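Long-range contacts in methanol--corrinoid protein co-methyltransferase (PDB 2I2X), which catalyses the transfer of the methyl group of methanol to the cob(I)amide carried by its partner protein MtaC, using zinc, in methanogenesis: residues Asp159-Ser165 and Thr212-Thr218; Trp200-Ser204 and Ala257-Ala262. All blocks are in the same frame, centred on the assembly; numbering follows the deposited sequence.

Contact 1 of 2, residues Asp159-Ser165 and Thr212-Thr218. With ZN (zinc ion), chain Q; K (potassium ion), chain S.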
ATOM      1  N   ASP A 159      -2.482  24.067  -9.949  1.00 13.34           N
ATOM      2  CA  ASP A 159      -3.891  24.401 -10.106  1.00 13.09           C
ATOM      3  C   ASP A 159      -4.513  24.758  -8.752  1.00 13.20           C
ATOM      4  O   ASP A 159      -5.337  25.671  -8.654  1.00 14.04           O
ATOM      5  CB  ASP A 159      -4.629  23.201 -10.705  1.00 13.40           C
ATOM      6  CG  ASP A 159      -4.168  22.861 -12.118  1.00 14.49           C
ATOM      7  OD1 ASP A 159      -3.704  21.724 -12.339  1.00 16.82           O
ATOM      8  OD2 ASP A 159      -4.273  23.713 -13.025  1.00 16.24           O
ATOM      9  N   LEU A 160      -4.121  24.040  -7.705  1.00 12.72           N
ATOM     10  CA  LEU A 160      -4.659  24.276  -6.362  1.00 12.29           C
ATOM     11  C   LEU A 160      -3.507  24.647  -5.456  1.00 12.35           C
ATOM     12  O   LEU A 160      -2.394  24.117  -5.598  1.00 13.57           O
ATOM     13  CB  LEU A 160      -5.408  23.044  -5.827  1.00 11.66           C
ATOM     14  CG  LEU A 160      -6.353  22.330  -6.825  1.00 11.90           C
ATOM     15  CD1 LEU A 160      -6.652  20.896  -6.401  1.00 11.30           C
ATOM     16  CD2 LEU A 160      -7.653  23.039  -7.083  1.00 10.19           C
ATOM     17  N   LEU A 161      -3.758  25.558  -4.526  1.00 11.31           N
ATOM     18  CA  LEU A 161      -2.721  26.032  -3.620  1.00 11.00           C
ATOM     19  C   LEU A 161      -3.112  25.746  -2.178  1.00 10.41           C
ATOM     20  O   LEU A 161      -4.236  26.035  -1.784  1.00 10.75           O
ATOM     21  CB  LEU A 161      -2.497  27.543  -3.806  1.00 10.52           C
ATOM     22  CG  LEU A 161      -2.208  28.067  -5.218  1.00 11.83           C
ATOM     23  CD1 LEU A 161      -2.090  29.584  -5.220  1.00 13.53           C
ATOM     24  CD2 LEU A 161      -0.942  27.430  -5.804  1.00 11.74           C
ATOM     25  N   SER A 162      -2.188  25.199  -1.397  1.00  9.57           N
ATOM     26  CA  SER A 162      -2.450  24.821  -0.024  1.00  9.40           C
ATOM     27  C   SER A 162      -1.173  25.002   0.777  1.00  9.35           C
ATOM     28  O   SER A 162      -0.086  25.185   0.199  1.00  9.14           O
ATOM     29  CB  SER A 162      -2.815  23.343   0.029  1.00  9.85           C
ATOM     30  OG  SER A 162      -4.191  23.115  -0.208  1.00 12.17           O
ATOM     31  N   VAL A 163      -1.304  24.925   2.102  1.00  8.30           N
ATOM     32  CA  VAL A 163      -0.165  24.879   3.015  1.00  8.11           C
ATOM     33  C   VAL A 163      -0.681  24.193   4.255  1.00  8.38           C
ATOM     34  O   VAL A 163      -1.871  24.235   4.520  1.00  7.58           O
ATOM     35  CB  VAL A 163       0.377  26.313   3.410  1.00  8.37           C
ATOM     36  CG1 VAL A 163      -0.734  27.236   3.829  1.00  5.71           C
ATOM     37  CG2 VAL A 163       1.406  26.220   4.551  1.00  6.81           C
ATOM     38  N   GLU A 164       0.208  23.567   5.002  1.00  8.88           N
ATOM     39  CA  GLU A 164      -0.112  23.126   6.353  1.00 10.80           C
ATOM     40  C   GLU A 164       0.540  24.118   7.313  1.00 10.56           C
ATOM     41  O   GLU A 164       1.711  23.967   7.651  1.00 10.67           O
ATOM     42  CB  GLU A 164       0.471  21.743   6.612  1.00 10.47           C
ATOM     43  CG  GLU A 164       0.460  20.886   5.401  1.00 15.30           C
ATOM     44  CD  GLU A 164       0.186  19.436   5.715  1.00 20.53           C
ATOM     45  OE1 GLU A 164       0.126  19.063   6.894  1.00 22.34           O
ATOM     46  OE2 GLU A 164       0.037  18.637   4.773  1.00 24.60           O
ATOM     47  N   SER A 165      -0.197  25.137   7.729  1.00 10.66           N
ATOM     48  CA  SER A 165       0.438  26.253   8.443  1.00 11.22           C
ATOM     49  C   SER A 165       0.638  26.035   9.952  1.00 11.77           C
ATOM     50  O   SER A 165      -0.049  25.226  10.558  1.00 12.30           O
ATOM     51  CB  SER A 165      -0.230  27.587   8.118  1.00 10.49           C
ATOM     52  OG  SER A 165      -1.597  27.605   8.448  1.00 11.29           O
ATOM     53  N   THR A 212      -5.552  30.802 -10.431  1.00 15.79           N
ATOM     54  CA  THR A 212      -5.538  29.479  -9.836  1.00 14.91           C
ATOM     55  C   THR A 212      -6.514  29.357  -8.657  1.00 14.50           C
ATOM     56  O   THR A 212      -7.362  30.225  -8.428  1.00 13.62           O
ATOM     57  CB  THR A 212      -4.135  29.069  -9.423  1.00 15.51           C
ATOM     58  OG1 THR A 212      -3.657  29.962  -8.395  1.00 16.31           O
ATOM     59  CG2 THR A 212      -3.200  29.067 -10.658  1.00 14.20           C
ATOM     60  N   ILE A 213      -6.415  28.265  -7.909  1.00 13.84           N
ATOM     61  CA  ILE A 213      -7.375  28.087  -6.839  1.00 13.02           C
ATOM     62  C   ILE A 213      -6.798  28.146  -5.450  1.00 12.12           C
ATOM     63  O   ILE A 213      -5.849  27.458  -5.135  1.00 12.30           O
ATOM     64  CB  ILE A 213      -8.321  26.898  -7.100  1.00 13.68           C
ATOM     65  CG1 ILE A 213      -9.505  27.458  -7.924  1.00 14.87           C
ATOM     66  CG2 ILE A 213      -8.818  26.279  -5.775  1.00 11.30           C
ATOM     67  CD1 ILE A 213      -9.829  26.674  -9.105  1.00 16.88           C
ATOM     68  N   SER A 214      -7.366  29.021  -4.636  1.00 10.80           N
ATOM     69  CA  SER A 214      -6.998  29.092  -3.238  1.00 10.10           C
ATOM     70  C   SER A 214      -7.753  27.946  -2.561  1.00  9.43           C
ATOM     71  O   SER A 214      -8.960  28.039  -2.331  1.00  9.59           O
ATOM     72  CB  SER A 214      -7.386  30.465  -2.673  1.00  9.86           C
ATOM     73  OG  SER A 214      -7.152  30.543  -1.288  1.00 11.14           O
ATOM     74  N   ALA A 215      -7.060  26.851  -2.281  1.00  8.25           N
ATOM     75  CA  ALA A 215      -7.752  25.628  -1.932  1.00  7.70           C
ATOM     76  C   ALA A 215      -8.104  25.463  -0.439  1.00  7.15           C
ATOM     77  O   ALA A 215      -9.261  25.238  -0.101  1.00  6.95           O
ATOM     78  CB  ALA A 215      -7.010  24.418  -2.484  1.00  7.55           C
ATOM     79  N   GLY A 216      -7.116  25.570   0.446  1.00  7.11           N
ATOM     80  CA  GLY A 216      -7.356  25.514   1.891  1.00  6.96           C
ATOM     81  C   GLY A 216      -6.203  24.867   2.639  1.00  7.59           C
ATOM     82  O   GLY A 216      -5.269  24.355   2.020  1.00  7.68           O
ATOM     83  N   ASP A 217      -6.313  24.868   3.967  1.00  7.80           N
ATOM     84  CA  ASP A 217      -5.249  24.564   4.950  1.00  8.03           C
ATOM     85  C   ASP A 217      -5.666  23.306   5.734  1.00  7.42           C
ATOM     86  O   ASP A 217      -6.587  22.602   5.329  1.00  7.92           O
ATOM     87  CB  ASP A 217      -5.174  25.757   5.923  1.00  8.41           C
ATOM     88  CG  ASP A 217      -3.806  25.949   6.552  1.00  9.52           C
ATOM     89  OD1 ASP A 217      -3.286  25.037   7.222  1.00 10.73           O
ATOM     90  OD2 ASP A 217      -3.265  27.062   6.417  1.00 13.06           O
ATOM     91  N   THR A 218      -5.021  23.045   6.863  1.00  6.98           N
ATOM     92  CA  THR A 218      -5.292  21.856   7.697  1.00  6.86           C
ATOM     93  C   THR A 218      -4.666  22.122   9.003  1.00  6.13           C
ATOM     94  O   THR A 218      -3.493  22.537   9.056  1.00  3.96           O
ATOM     95  CB  THR A 218      -4.348  20.669   7.374  1.00  6.83           C
ATOM     96  OG1 THR A 218      -4.321  20.409   6.000  1.00 11.90           O
ATOM     97  CG2 THR A 218      -4.739  19.446   8.081  1.00  5.54           C
TER
HETATM   98 ZN    ZN Q 501      -0.654  17.112   7.195  1.00 20.92          ZN
HETATM   99  K     K S 511       0.924  16.385   4.910  0.70 23.46           K
HETATM  100  O   HOH W   1      -1.047  22.496  10.186  1.00  2.00           O

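Contact 2 of 2, residues Trp200-Ser204 and Ala257-Ala262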
ATOM      1  N   TRP A 200      -4.042  33.496   4.557  1.00 11.27           N
ATOM      2  CA  TRP A 200      -5.049  33.158   3.548  1.00 11.53           C
ATOM      3  C   TRP A 200      -5.581  34.355   2.749  1.00 12.20           C
ATOM      4  O   TRP A 200      -6.027  34.203   1.617  1.00 12.64           O
ATOM      5  CB  TRP A 200      -6.140  32.228   4.111  1.00 11.38           C
ATOM      6  CG  TRP A 200      -5.556  30.813   4.217  1.00 10.87           C
ATOM      7  CD1 TRP A 200      -5.078  30.190   5.353  1.00  9.74           C
ATOM      8  CD2 TRP A 200      -5.303  29.912   3.126  1.00  7.20           C
ATOM      9  NE1 TRP A 200      -4.562  28.956   5.027  1.00 10.54           N
ATOM     10  CE2 TRP A 200      -4.687  28.760   3.671  1.00  8.38           C
ATOM     11  CE3 TRP A 200      -5.562  29.957   1.749  1.00  6.76           C
ATOM     12  CZ2 TRP A 200      -4.327  27.657   2.883  1.00  7.43           C
ATOM     13  CZ3 TRP A 200      -5.207  28.845   0.955  1.00  6.75           C
ATOM     14  CH2 TRP A 200      -4.597  27.719   1.530  1.00  6.80           C
ATOM     15  N   THR A 201      -5.488  35.552   3.331  1.00 12.26           N
ATOM     16  CA  THR A 201      -5.816  36.760   2.623  1.00 10.99           C
ATOM     17  C   THR A 201      -4.804  36.950   1.515  1.00 11.22           C
ATOM     18  O   THR A 201      -5.159  37.195   0.369  1.00 11.96           O
ATOM     19  CB  THR A 201      -5.785  37.942   3.591  1.00 11.57           C
ATOM     20  OG1 THR A 201      -6.815  37.740   4.577  1.00 11.67           O
ATOM     21  CG2 THR A 201      -5.986  39.294   2.843  1.00  7.68           C
ATOM     22  N   ASP A 202      -3.535  36.828   1.848  1.00 11.05           N
ATOM     23  CA  ASP A 202      -2.515  36.931   0.844  1.00 11.42           C
ATOM     24  C   ASP A 202      -2.559  35.786  -0.168  1.00 12.21           C
ATOM     25  O   ASP A 202      -2.420  36.048  -1.378  1.00 12.53           O
ATOM     26  CB  ASP A 202      -1.157  36.992   1.501  1.00 11.95           C
ATOM     27  CG  ASP A 202      -0.932  38.280   2.253  1.00 13.03           C
ATOM     28  OD1 ASP A 202      -1.580  39.316   1.930  1.00 16.92           O
ATOM     29  OD2 ASP A 202      -0.102  38.245   3.184  1.00 13.03           O
ATOM     30  N   ILE A 203      -2.765  34.539   0.300  1.00 12.22           N
ATOM     31  CA  ILE A 203      -2.788  33.376  -0.622  1.00 11.88           C
ATOM     32  C   ILE A 203      -3.878  33.532  -1.679  1.00 12.31           C
ATOM     33  O   ILE A 203      -3.616  33.365  -2.859  1.00 11.47           O
ATOM     34  CB  ILE A 203      -2.879  32.007   0.078  1.00 10.83           C
ATOM     35  CG1 ILE A 203      -1.569  31.717   0.816  1.00 10.76           C
ATOM     36  CG2 ILE A 203      -3.112  30.927  -0.956  1.00 10.09           C
ATOM     37  CD1 ILE A 203      -1.688  30.848   2.072  1.00  6.26           C
ATOM     38  N   SER A 204      -5.075  33.901  -1.242  1.00 13.86           N
ATOM     39  CA  SER A 204      -6.216  34.123  -2.135  1.00 15.79           C
ATOM     40  C   SER A 204      -5.986  35.236  -3.172  1.00 16.59           C
ATOM     41  O   SER A 204      -6.279  35.072  -4.364  1.00 15.81           O
ATOM     42  CB  SER A 204      -7.442  34.429  -1.299  1.00 15.80           C
ATOM     43  OG  SER A 204      -7.750  33.318  -0.464  1.00 18.12           O
ATOM     44  N   ALA A 257      -9.494  29.948   6.611  1.00  7.96           N
ATOM     45  CA  ALA A 257      -9.049  29.924   5.221  1.00  7.90           C
ATOM     46  C   ALA A 257     -10.181  30.305   4.246  1.00  7.91           C
ATOM     47  O   ALA A 257      -9.989  31.105   3.315  1.00  7.19           O
ATOM     48  CB  ALA A 257      -8.487  28.556   4.893  1.00  7.84           C
ATOM     49  N   TYR A 258     -11.363  29.746   4.491  1.00  8.05           N
ATOM     50  CA  TYR A 258     -12.516  29.919   3.601  1.00  8.58           C
ATOM     51  C   TYR A 258     -13.134  31.305   3.811  1.00  8.93           C
ATOM     52  O   TYR A 258     -13.443  32.025   2.848  1.00  8.27           O
ATOM     53  CB  TYR A 258     -13.502  28.732   3.778  1.00  8.83           C
ATOM     54  CG  TYR A 258     -12.710  27.440   3.634  1.00  9.73           C
ATOM     55  CD1 TYR A 258     -12.301  26.971   2.364  1.00  9.17           C
ATOM     56  CD2 TYR A 258     -12.233  26.778   4.760  1.00  8.63           C
ATOM     57  CE1 TYR A 258     -11.487  25.845   2.242  1.00  9.23           C
ATOM     58  CE2 TYR A 258     -11.431  25.677   4.646  1.00  9.15           C
ATOM     59  CZ  TYR A 258     -11.062  25.205   3.393  1.00 11.04           C
ATOM     60  OH  TYR A 258     -10.256  24.081   3.335  1.00 11.20           O
ATOM     61  N   GLU A 259     -13.254  31.694   5.081  1.00  9.48           N
ATOM     62  CA  GLU A 259     -13.676  33.046   5.437  1.00  9.39           C
ATOM     63  C   GLU A 259     -12.801  34.042   4.709  1.00  9.49           C
ATOM     64  O   GLU A 259     -13.284  35.048   4.220  1.00  9.81           O
ATOM     65  CB  GLU A 259     -13.620  33.233   6.959  1.00  8.66           C
ATOM     66  CG  GLU A 259     -14.812  32.572   7.622  1.00  9.74           C
ATOM     67  CD  GLU A 259     -14.753  32.496   9.128  1.00 12.04           C
ATOM     68  OE1 GLU A 259     -13.643  32.569   9.712  1.00 12.41           O
ATOM     69  OE2 GLU A 259     -15.842  32.333   9.735  1.00 12.51           O
ATOM     70  N   ALA A 260     -11.516  33.720   4.584  1.00  9.71           N
ATOM     71  CA  ALA A 260     -10.554  34.670   4.060  1.00  9.68           C
ATOM     72  C   ALA A 260     -10.293  34.466   2.595  1.00  9.87           C
ATOM     73  O   ALA A 260      -9.319  34.981   2.058  1.00 10.42           O
ATOM     74  CB  ALA A 260      -9.243  34.606   4.850  1.00  9.22           C
ATOM     75  N   GLY A 261     -11.121  33.673   1.943  1.00 10.48           N
ATOM     76  CA  GLY A 261     -11.053  33.639   0.498  1.00 11.10           C
ATOM     77  C   GLY A 261     -10.781  32.330  -0.189  1.00 11.09           C
ATOM     78  O   GLY A 261     -10.916  32.282  -1.403  1.00 12.64           O
ATOM     79  N   ALA A 262     -10.409  31.273   0.540  1.00  9.82           N
ATOM     80  CA  ALA A 262     -10.252  29.953  -0.098  1.00  8.82           C
ATOM     81  C   ALA A 262     -11.628  29.404  -0.443  1.00  8.30           C
ATOM     82  O   ALA A 262     -12.600  29.832   0.136  1.00  8.67           O
ATOM     83  CB  ALA A 262      -9.460  28.954   0.793  1.00  7.52           C
TER

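Contact 1 of 2, residues Asp159-Ser165 and Thr212-Thr218
D217 and S165 are brought together by two torsions: chi1 of D217 (-153°) sets CG roughly anti to the backbone N, while chi1 of S165 (59°) tucks OG between its own N and carbonyl carbon. Both carboxylate oxygens of D217 are met on their syn sides, the two donors tilted out of the carboxylate plane: OD2 takes S165 OG at 2.7 Å, and OD1 takes S165 N at 3.1 Å in an almost straight hydrogen bond. OD1 also accepts T218 N through its anti lone pair and forms a salt bridge with R253, and OD2 accepts W200 NE1; an acid suits this buried place because donors meet both oxygens. With an alanine in place of D217, S165 N and OG and W200 NE1 would probably lose their acceptors and R253 its carboxylate mate. Further back the strands pair in parallel: L161 N donates to I213 O (2.9 Å) and L161 O accepts A215 N (3.0 Å). S162 OG, a short polar arm, donates to G216 O (2.8 Å) in the carbonyl plane. On the same face, L160 CD2 lies alongside I213 CG2 at 3.7 Å, two branched chains in apolar contact. E164 binds zinc through OE1 (2.1 Å) and potassium through OE2 (2.4 Å). As in TIM barrels, the active site, here with zinc also bound by C220 and C269, lies at the C-terminal ends of parallel strands.

Contact 2 of 2, residues Trp200-Ser204 and Ala257-Ala262
W200 lays one face of its indole against A257, whose CB stands 3.7 Å from the centroid of the five-membered ring and only 6° off the ring normal, a CH-pi contact. The opposite face carries I203 CD1 from the same helix, so the ring is sandwiched between two aliphatic groups. Alanine suits A257 because its lone methyl lets the broad indole come close to the helix backbone, with W200 CG 3.7 Å from A257 CA. A260 CB meets W200 CB at 4.0 Å, and A262 CB approaches W200 CE3 obliquely at 4.1 Å; the small side chains of A257, A260 and A262 let the tryptophan lie close to the helix end. One helical turn beyond W200, S204 points its CB toward 257-262. Its chi1 of -62° places OG beside its own backbone N, where it reaches back to W200 O at 2.8 Å. That carbonyl therefore accepts both N and OG of S204, while the same OG lies against G261 C at 3.2 Å. A side chain on G261 would collide with this hydroxyl, and the positive phi (122°) also suits glycine. Helix 240-259 ends here in a Schellman motif with G261 as C-prime residue: A262 N bonds to A257 O and G261 N to Y258 O, and this helix end packs against helix 181-210.

How the contacts relate
The two contacts interlock, their centres about 9 Å apart: helix 181-210 is followed in the chain by strand 213-216, and their segments alternate along the sequence. Two probable hydrogen bonds join them: W200 NE1 to D217 OD2 (2.7 Å) and S204 OG with S214 OG (3.0 Å). The indole of contact 2 thus grips the carboxylate that in contact 1 binds S165, which follows the zinc ligand E164 in the chain. W200 is linked to the site at a remove, its side chain about 8 Å from that of E164 and about 12 Å from the zinc; the E164 side chain is about 5 Å from the bound 5-hydroxybenzimidazolylcob(III)amide. A262 CB also packs on S214 O at 3.3 Å.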